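Local atomic coordinates of glutathione S-transferase (Ceriporiopsis subvermispora, PDB entry 6J3E), a protein that probably conjugates glutathione to electrophilic compounds, as expected of a serine-type glutathione S-transferase that binds glutathione. Residues A[27-32]-A[242-247]; A[103-108]-A[198-203]. One frame throughout, in Å; residues are numbered along the deposited sequence.

Interaction 1 (A[27-32]-A[242-247])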
ATOM      1  N   THR A  27      19.334  -2.210   1.885  1.00 52.77           N
ATOM      2  CA  THR A  27      20.288  -1.302   2.523  1.00 55.00           C
ATOM      3  C   THR A  27      21.638  -1.297   1.808  1.00 54.52           C
ATOM      4  O   THR A  27      22.288  -0.246   1.719  1.00 56.39           O
ATOM      5  CB  THR A  27      20.429  -1.664   4.004  1.00 53.11           C
ATOM      6  OG1 THR A  27      19.219  -1.298   4.672  1.00 52.41           O
ATOM      7  CG2 THR A  27      21.594  -0.923   4.669  1.00 53.35           C
ATOM      8  N   ARG A  28      22.069  -2.441   1.273  1.00 50.23           N
ATOM      9  CA  ARG A  28      23.280  -2.451   0.462  1.00 53.49           C
ATOM     10  C   ARG A  28      23.103  -1.574  -0.775  1.00 60.34           C
ATOM     11  O   ARG A  28      23.934  -0.701  -1.059  1.00 59.25           O
ATOM     12  CB  ARG A  28      23.654  -3.885   0.069  1.00 54.34           C
ATOM     13  CG  ARG A  28      24.974  -3.987  -0.697  1.00 58.07           C
ATOM     14  CD  ARG A  28      25.394  -5.428  -0.997  1.00 58.41           C
ATOM     15  NE  ARG A  28      25.670  -6.205   0.207  1.00 62.77           N
ATOM     16  CZ  ARG A  28      26.813  -6.165   0.894  1.00 63.42           C
ATOM     17  NH1 ARG A  28      27.808  -5.370   0.519  1.00 60.30           N
ATOM     18  NH2 ARG A  28      26.961  -6.926   1.970  1.00 63.36           N
ATOM     19  N   TYR A  29      22.014  -1.786  -1.522  1.00 56.87           N
ATOM     20  CA  TYR A  29      21.719  -0.915  -2.653  1.00 57.85           C
ATOM     21  C   TYR A  29      21.770   0.551  -2.235  1.00 59.43           C
ATOM     22  O   TYR A  29      22.401   1.377  -2.907  1.00 58.34           O
ATOM     23  CB  TYR A  29      20.344  -1.257  -3.242  1.00 55.14           C
ATOM     24  CG  TYR A  29      20.332  -2.293  -4.357  1.00 58.60           C
ATOM     25  CD1 TYR A  29      21.228  -2.217  -5.424  1.00 62.43           C
ATOM     26  CD2 TYR A  29      19.403  -3.323  -4.362  1.00 53.70           C
ATOM     27  CE1 TYR A  29      21.202  -3.149  -6.457  1.00 58.13           C
ATOM     28  CE2 TYR A  29      19.373  -4.256  -5.382  1.00 59.05           C
ATOM     29  CZ  TYR A  29      20.271  -4.171  -6.431  1.00 61.46           C
ATOM     30  OH  TYR A  29      20.232  -5.119  -7.447  1.00 59.78           O
ATOM     31  N   THR A  30      21.151   0.883  -1.095  1.00 59.13           N
ATOM     32  CA  THR A  30      21.078   2.282  -0.675  1.00 61.38           C
ATOM     33  C   THR A  30      22.469   2.853  -0.379  1.00 63.21           C
ATOM     34  O   THR A  30      22.787   3.976  -0.805  1.00 62.53           O
ATOM     35  CB  THR A  30      20.141   2.418   0.534  1.00 58.17           C
ATOM     36  OG1 THR A  30      18.874   1.819   0.220  1.00 56.17           O
ATOM     37  CG2 THR A  30      19.893   3.884   0.866  1.00 49.26           C
ATOM     38  N   LEU A  31      23.328   2.087   0.312  1.00 59.68           N
ATOM     39  CA  LEU A  31      24.683   2.570   0.588  1.00 61.47           C
ATOM     40  C   LEU A  31      25.522   2.675  -0.687  1.00 61.57           C
ATOM     41  O   LEU A  31      26.355   3.579  -0.803  1.00 59.89           O
ATOM     42  CB  LEU A  31      25.364   1.661   1.611  1.00 61.85           C
ATOM     43  CG  LEU A  31      24.821   1.680   3.043  1.00 58.11           C
ATOM     44  CD1 LEU A  31      25.284   0.442   3.769  1.00 59.77           C
ATOM     45  CD2 LEU A  31      25.278   2.914   3.797  1.00 56.99           C
ATOM     46  N   ASN A  32      25.305   1.776  -1.657  1.00 65.35           N
ATOM     47  CA  ASN A  32      26.014   1.854  -2.935  1.00 58.58           C
ATOM     48  C   ASN A  32      25.541   3.049  -3.761  1.00 63.29           C
ATOM     49  O   ASN A  32      26.355   3.752  -4.369  1.00 68.02           O
ATOM     50  CB  ASN A  32      25.830   0.550  -3.719  1.00 56.12           C
ATOM     51  CG  ASN A  32      26.568  -0.630  -3.089  1.00 61.36           C
ATOM     52  OD1 ASN A  32      27.330  -0.464  -2.127  1.00 62.52           O
ATOM     53  ND2 ASN A  32      26.364  -1.823  -3.640  1.00 58.32           N
ATOM     54  N   LYS A 242      14.573  -4.864 -16.453  1.00 51.06           N
ATOM     55  CA  LYS A 242      15.102  -3.542 -16.762  1.00 56.63           C
ATOM     56  C   LYS A 242      15.484  -2.778 -15.497  1.00 59.76           C
ATOM     57  O   LYS A 242      16.537  -2.126 -15.450  1.00 61.05           O
ATOM     58  CB  LYS A 242      14.086  -2.770 -17.601  1.00 61.66           C
ATOM     59  CG  LYS A 242      13.762  -3.502 -18.899  1.00 56.14           C
ATOM     60  CD  LYS A 242      12.672  -2.841 -19.709  1.00 59.00           C
ATOM     61  CE  LYS A 242      12.365  -3.668 -20.964  1.00 61.92           C
ATOM     62  NZ  LYS A 242      11.124  -3.209 -21.654  1.00 68.82           N
ATOM     63  N   GLN A 243      14.670  -2.866 -14.446  1.00 56.44           N
ATOM     64  CA  GLN A 243      15.080  -2.237 -13.196  1.00 56.58           C
ATOM     65  C   GLN A 243      16.373  -2.834 -12.678  1.00 60.05           C
ATOM     66  O   GLN A 243      17.243  -2.106 -12.189  1.00 60.52           O
ATOM     67  CB  GLN A 243      13.990  -2.367 -12.152  1.00 58.39           C
ATOM     68  CG  GLN A 243      12.845  -1.471 -12.467  1.00 65.38           C
ATOM     69  CD  GLN A 243      11.679  -1.740 -11.582  1.00 65.75           C
ATOM     70  OE1 GLN A 243      11.459  -2.878 -11.172  1.00 71.44           O
ATOM     71  NE2 GLN A 243      10.899  -0.707 -11.295  1.00 66.19           N
ATOM     72  N   LEU A 244      16.516  -4.159 -12.768  1.00 58.98           N
ATOM     73  CA  LEU A 244      17.764  -4.782 -12.356  1.00 58.32           C
ATOM     74  C   LEU A 244      18.933  -4.186 -13.125  1.00 59.74           C
ATOM     75  O   LEU A 244      19.953  -3.813 -12.535  1.00 63.07           O
ATOM     76  CB  LEU A 244      17.691  -6.295 -12.560  1.00 62.22           C
ATOM     77  CG  LEU A 244      17.075  -7.077 -11.405  1.00 57.04           C
ATOM     78  CD1 LEU A 244      17.454  -8.544 -11.485  1.00 51.09           C
ATOM     79  CD2 LEU A 244      17.567  -6.478 -10.128  1.00 55.31           C
ATOM     80  N   ALA A 245      18.776  -4.042 -14.443  1.00 56.19           N
ATOM     81  CA  ALA A 245      19.862  -3.503 -15.257  1.00 57.93           C
ATOM     82  C   ALA A 245      20.199  -2.077 -14.850  1.00 58.26           C
ATOM     83  O   ALA A 245      21.377  -1.715 -14.729  1.00 60.14           O
ATOM     84  CB  ALA A 245      19.491  -3.565 -16.736  1.00 55.64           C
ATOM     85  N   LEU A 246      19.174  -1.259 -14.616  1.00 55.43           N
ATOM     86  CA  LEU A 246      19.397   0.124 -14.226  1.00 55.33           C
ATOM     87  C   LEU A 246      20.242   0.239 -12.968  1.00 60.42           C
ATOM     88  O   LEU A 246      20.986   1.217 -12.804  1.00 59.74           O
ATOM     89  CB  LEU A 246      18.054   0.810 -14.014  1.00 59.94           C
ATOM     90  CG  LEU A 246      17.335   1.287 -15.269  1.00 65.95           C
ATOM     91  CD1 LEU A 246      15.937   1.741 -14.887  1.00 64.50           C
ATOM     92  CD2 LEU A 246      18.129   2.416 -15.921  1.00 60.26           C
ATOM     93  N   PHE A 247      20.135  -0.735 -12.068  1.00 61.50           N
ATOM     94  CA  PHE A 247      20.827  -0.707 -10.791  1.00 63.16           C
ATOM     95  C   PHE A 247      22.102  -1.527 -10.790  1.00 63.51           C
ATOM     96  O   PHE A 247      22.818  -1.521  -9.784  1.00 64.43           O
ATOM     97  CB  PHE A 247      19.899  -1.210  -9.676  1.00 64.20           C
ATOM     98  CG  PHE A 247      18.876  -0.203  -9.252  1.00 63.54           C
ATOM     99  CD1 PHE A 247      17.640  -0.149  -9.872  1.00 58.07           C
ATOM    100  CD2 PHE A 247      19.164   0.714  -8.240  1.00 63.51           C
ATOM    101  CE1 PHE A 247      16.701   0.798  -9.491  1.00 61.76           C
ATOM    102  CE2 PHE A 247      18.230   1.676  -7.853  1.00 61.72           C
ATOM    103  CZ  PHE A 247      16.996   1.718  -8.480  1.00 61.79           C
TER
HETATM  104  O   HOH W   1      21.171  -4.673 -10.120  1.00 57.53           O
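Tyr-29 and Phe-247 form the aromatic part of this contact. Their rings make an edge-to-face pair, with the edge of Phe-247 turned to the face of Tyr-29. The ring centroids are 5.8 Å apart and the planes are inclined at 62°. Phe-247 has CG anti to its own carbonyl carbon, chi1 -76°. This sets its ring beside the backbone N, and Gln-243 O, one helical turn back, lies in the ring plane at the edge.

Close packing is limited. Tyr-29 CE1 meets Phe-247 CB at 4.0 Å, in an oblique approach to the tyrosine ring. Farther along the tyrosine, OH makes a van der Waals contact with the CD2 methyl of Leu-244 at 4.0 Å. The leucine side chain crosses that of Tyr-29 at about a right angle.

The polar link runs through a water. Tyr-29 OH donates to it over 2.9 Å, and the water donates to Leu-244 O at 2.8 Å. The hydroxyl of this buried residue thus has a partner, and the bridge ties the end of the tyrosine to the backbone of helix 235-247. Direct contact is mostly through side chains, although Tyr-29 CE1 also lies 4.0 Å from Phe-247 O.

Val-212 of helix 206-222 touches both aromatic residues and Ile-209 packs on Tyr-29. Asn-32 ND2 bonds to the backbone O atoms of Tyr-250 and Val-252, so the chain just after Phe-247 is also held to helix 22-34.

Helix 22-34 carries Asn-23 and Lys-26 of the glutathione site, which is empty of glutathione in this model; the side chain of Lys-26 is about 6 Å from that of Tyr-29. This is the domain interface of the glutathione S-transferase fold, where the thioredoxin-like N-terminal domain packs against the helical C-terminal domain.

Interaction 2 (A[103-108]-A[198-203])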
ATOM      1  N   VAL A 103      17.017   9.536  -1.269  1.00 59.71           N
ATOM      2  CA  VAL A 103      16.161   8.428  -1.677  1.00 51.72           C
ATOM      3  C   VAL A 103      14.731   8.549  -1.160  1.00 51.70           C
ATOM      4  O   VAL A 103      13.829   7.943  -1.755  1.00 55.78           O
ATOM      5  CB  VAL A 103      16.752   7.056  -1.290  1.00 57.11           C
ATOM      6  CG1 VAL A 103      18.104   6.845  -1.959  1.00 55.81           C
ATOM      7  CG2 VAL A 103      16.828   6.879   0.208  1.00 54.93           C
ATOM      8  N   ILE A 104      14.477   9.316  -0.107  1.00 54.82           N
ATOM      9  CA  ILE A 104      13.090   9.539   0.308  1.00 53.09           C
ATOM     10  C   ILE A 104      12.824  11.035   0.397  1.00 50.12           C
ATOM     11  O   ILE A 104      12.807  11.584   1.506  1.00 47.57           O
ATOM     12  CB  ILE A 104      12.773   8.848   1.648  1.00 52.66           C
ATOM     13  CG1 ILE A 104      13.052   7.343   1.554  1.00 51.92           C
ATOM     14  CG2 ILE A 104      11.315   9.110   2.069  1.00 50.34           C
ATOM     15  CD1 ILE A 104      12.631   6.560   2.786  1.00 55.06           C
ATOM     16  N   PRO A 105      12.600  11.724  -0.722  1.00 50.95           N
ATOM     17  CA  PRO A 105      12.312  13.165  -0.670  1.00 52.72           C
ATOM     18  C   PRO A 105      11.162  13.445   0.277  1.00 57.10           C
ATOM     19  O   PRO A 105      10.190  12.675   0.324  1.00 55.59           O
ATOM     20  CB  PRO A 105      11.950  13.521  -2.123  1.00 48.72           C
ATOM     21  CG  PRO A 105      11.883  12.244  -2.856  1.00 51.82           C
ATOM     22  CD  PRO A 105      12.633  11.213  -2.096  1.00 50.79           C
ATOM     23  N   PRO A 106      11.250  14.521   1.065  1.00 56.07           N
ATOM     24  CA  PRO A 106      10.335  14.670   2.214  1.00 61.00           C
ATOM     25  C   PRO A 106       8.858  14.666   1.858  1.00 58.78           C
ATOM     26  O   PRO A 106       8.054  14.144   2.638  1.00 57.06           O
ATOM     27  CB  PRO A 106      10.761  16.018   2.819  1.00 55.03           C
ATOM     28  CG  PRO A 106      12.180  16.135   2.462  1.00 54.18           C
ATOM     29  CD  PRO A 106      12.345  15.500   1.102  1.00 50.65           C
ATOM     30  N   GLU A 107       8.471  15.254   0.720  1.00 54.54           N
ATOM     31  CA  GLU A 107       7.065  15.251   0.341  1.00 54.50           C
ATOM     32  C   GLU A 107       6.551  13.849   0.046  1.00 57.30           C
ATOM     33  O   GLU A 107       5.333  13.652  -0.002  1.00 58.89           O
ATOM     34  CB  GLU A 107       6.838  16.138  -0.881  1.00 61.95           C
ATOM     35  CG  GLU A 107       6.807  17.615  -0.588  1.00 69.84           C
ATOM     36  CD  GLU A 107       6.320  18.452  -1.773  1.00 73.64           C
ATOM     37  OE1 GLU A 107       5.778  17.876  -2.745  1.00 71.04           O
ATOM     38  OE2 GLU A 107       6.480  19.692  -1.720  1.00 73.46           O
ATOM     39  N   THR A 108       7.447  12.873  -0.138  1.00 53.27           N
ATOM     40  CA  THR A 108       7.088  11.493  -0.455  1.00 53.40           C
ATOM     41  C   THR A 108       7.209  10.549   0.730  1.00 51.97           C
ATOM     42  O   THR A 108       7.046   9.337   0.556  1.00 50.18           O
ATOM     43  CB  THR A 108       7.962  10.956  -1.590  1.00 53.13           C
ATOM     44  OG1 THR A 108       9.319  10.827  -1.131  1.00 52.87           O
ATOM     45  CG2 THR A 108       7.907  11.890  -2.800  1.00 48.45           C
ATOM     46  N   LEU A 198      10.877   4.047 -12.722  1.00 52.49           N
ATOM     47  CA  LEU A 198      11.058   4.571 -11.387  1.00 48.40           C
ATOM     48  C   LEU A 198       9.784   5.259 -10.930  1.00 56.53           C
ATOM     49  O   LEU A 198       9.075   5.893 -11.725  1.00 56.63           O
ATOM     50  CB  LEU A 198      12.213   5.559 -11.349  1.00 59.99           C
ATOM     51  CG  LEU A 198      13.504   5.065 -11.991  1.00 64.17           C
ATOM     52  CD1 LEU A 198      14.608   6.061 -11.678  1.00 61.75           C
ATOM     53  CD2 LEU A 198      13.867   3.652 -11.499  1.00 58.70           C
ATOM     54  N   PHE A 199       9.520   5.164  -9.628  1.00 53.56           N
ATOM     55  CA  PHE A 199       8.269   5.695  -9.089  1.00 56.19           C
ATOM     56  C   PHE A 199       8.138   7.205  -9.281  1.00 58.41           C
ATOM     57  O   PHE A 199       7.052   7.689  -9.627  1.00 55.53           O
ATOM     58  CB  PHE A 199       8.137   5.317  -7.617  1.00 51.46           C
ATOM     59  CG  PHE A 199       7.391   4.056  -7.427  1.00 53.35           C
ATOM     60  CD1 PHE A 199       8.005   2.833  -7.688  1.00 49.76           C
ATOM     61  CD2 PHE A 199       6.058   4.082  -7.059  1.00 48.20           C
ATOM     62  CE1 PHE A 199       7.310   1.652  -7.555  1.00 48.92           C
ATOM     63  CE2 PHE A 199       5.351   2.898  -6.914  1.00 49.50           C
ATOM     64  CZ  PHE A 199       5.979   1.678  -7.171  1.00 50.64           C
ATOM     65  N   LEU A 200       9.216   7.972  -9.031  1.00 56.95           N
ATOM     66  CA  LEU A 200       9.180   9.424  -9.202  1.00 59.68           C
ATOM     67  C   LEU A 200       9.408   9.864 -10.639  1.00 60.30           C
ATOM     68  O   LEU A 200       9.500  11.072 -10.880  1.00 63.69           O
ATOM     69  CB  LEU A 200      10.221  10.127  -8.323  1.00 58.01           C
ATOM     70  CG  LEU A 200      10.448   9.721  -6.874  1.00 57.79           C
ATOM     71  CD1 LEU A 200      11.651  10.485  -6.320  1.00 60.92           C
ATOM     72  CD2 LEU A 200       9.209   9.964  -6.021  1.00 52.32           C
ATOM     73  N   GLY A 201       9.514   8.928 -11.580  1.00 59.62           N
ATOM     74  CA  GLY A 201       9.725   9.247 -12.980  1.00 56.93           C
ATOM     75  C   GLY A 201      11.173   9.135 -13.415  1.00 60.80           C
ATOM     76  O   GLY A 201      11.608   8.105 -13.936  1.00 59.80           O
ATOM     77  N   ASP A 202      11.930  10.205 -13.193  1.00 60.97           N
ATOM     78  CA  ASP A 202      13.309  10.295 -13.640  1.00 69.33           C
ATOM     79  C   ASP A 202      14.335  10.092 -12.529  1.00 72.00           C
ATOM     80  O   ASP A 202      15.480   9.749 -12.831  1.00 77.23           O
ATOM     81  CB  ASP A 202      13.539  11.664 -14.299  1.00 68.71           C
ATOM     82  CG  ASP A 202      12.921  12.793 -13.491  1.00 79.82           C
ATOM     83  OD1 ASP A 202      12.200  12.479 -12.508  1.00 82.45           O
ATOM     84  OD2 ASP A 202      13.132  13.980 -13.827  1.00 81.45           O
ATOM     85  N   LYS A 203      13.960  10.278 -11.265  1.00 63.43           N
ATOM     86  CA  LYS A 203      14.883  10.167 -10.146  1.00 59.31           C
ATOM     87  C   LYS A 203      14.668   8.858  -9.385  1.00 64.09           C
ATOM     88  O   LYS A 203      13.535   8.401  -9.218  1.00 65.05           O
ATOM     89  CB  LYS A 203      14.710  11.350  -9.193  1.00 67.32           C
ATOM     90  CG  LYS A 203      14.894  12.709  -9.850  1.00 75.33           C
ATOM     91  CD  LYS A 203      13.762  13.676  -9.495  1.00 84.69           C
ATOM     92  CE  LYS A 203      13.590  13.836  -7.984  1.00 91.66           C
ATOM     93  NZ  LYS A 203      12.442  14.739  -7.658  1.00 95.24           N
TER
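The segment from Pro-105 to Thr-108 faces the turn around Leu-200. The closest CA atoms, of Thr-108 and Leu-200, are 9.2 Å apart. Residues 106-108 form a short 3-10 segment, and Thr-108 stands at the N-cap position of helix 109-136. Across from it, Leu-198 to Gly-201 form a type I beta turn, closed by Gly-201 N to Leu-198 O at 3.1 Å.

Leu-200 carries one side of the contact with both methyls. CD1 meets Pro-105 CG tip to tip at 3.9 Å. CD2 lies 4.0 Å from Thr-108 CG2, the two side chains approaching at a slant. Thr-108 has OG1 between its N and carbonyl carbon, chi1 68°, which turns the hydroxyl back to Pro-105 O at 2.5 Å, on a lone pair of that oxygen. Thr-108 N bonds to the same oxygen at 2.8 Å, so two donors grip it. Putting an alanine here removes OG1 and CG2, which would probably open a gap beside Leu-200 CD2 and leave Pro-105 O with the backbone N alone of these two donors.

Leu-111 of the second subunit packs on both Thr-108 and Leu-200. The contact thus joins the loop between helices 86-96 and 109-136 to the loop between helices 169-189 and 206-222, beside the dimer partner.

In the fold
Both contacts are buried, but at different depths. The centre of interaction 1 lies about 11 Å from the centre of the chain, in the interior between the domains. That of interaction 2 lies about 19 Å out, with Pro-105 partly exposed and the second subunit packed alongside. The two centres are about 15 Å apart and the contacts do not touch. In sequence, interaction 2 is nested within the loop closed by interaction 1. The first joins helices of the two domains with aromatic rings and a bridging water. The second joins two loops by aliphatic contacts alone. Ile-209 of helix 206-222 is shared, since it also meets Val-103 in segment 103-108. Segments 27-32 and 103-108 also both pack on helix 86-96.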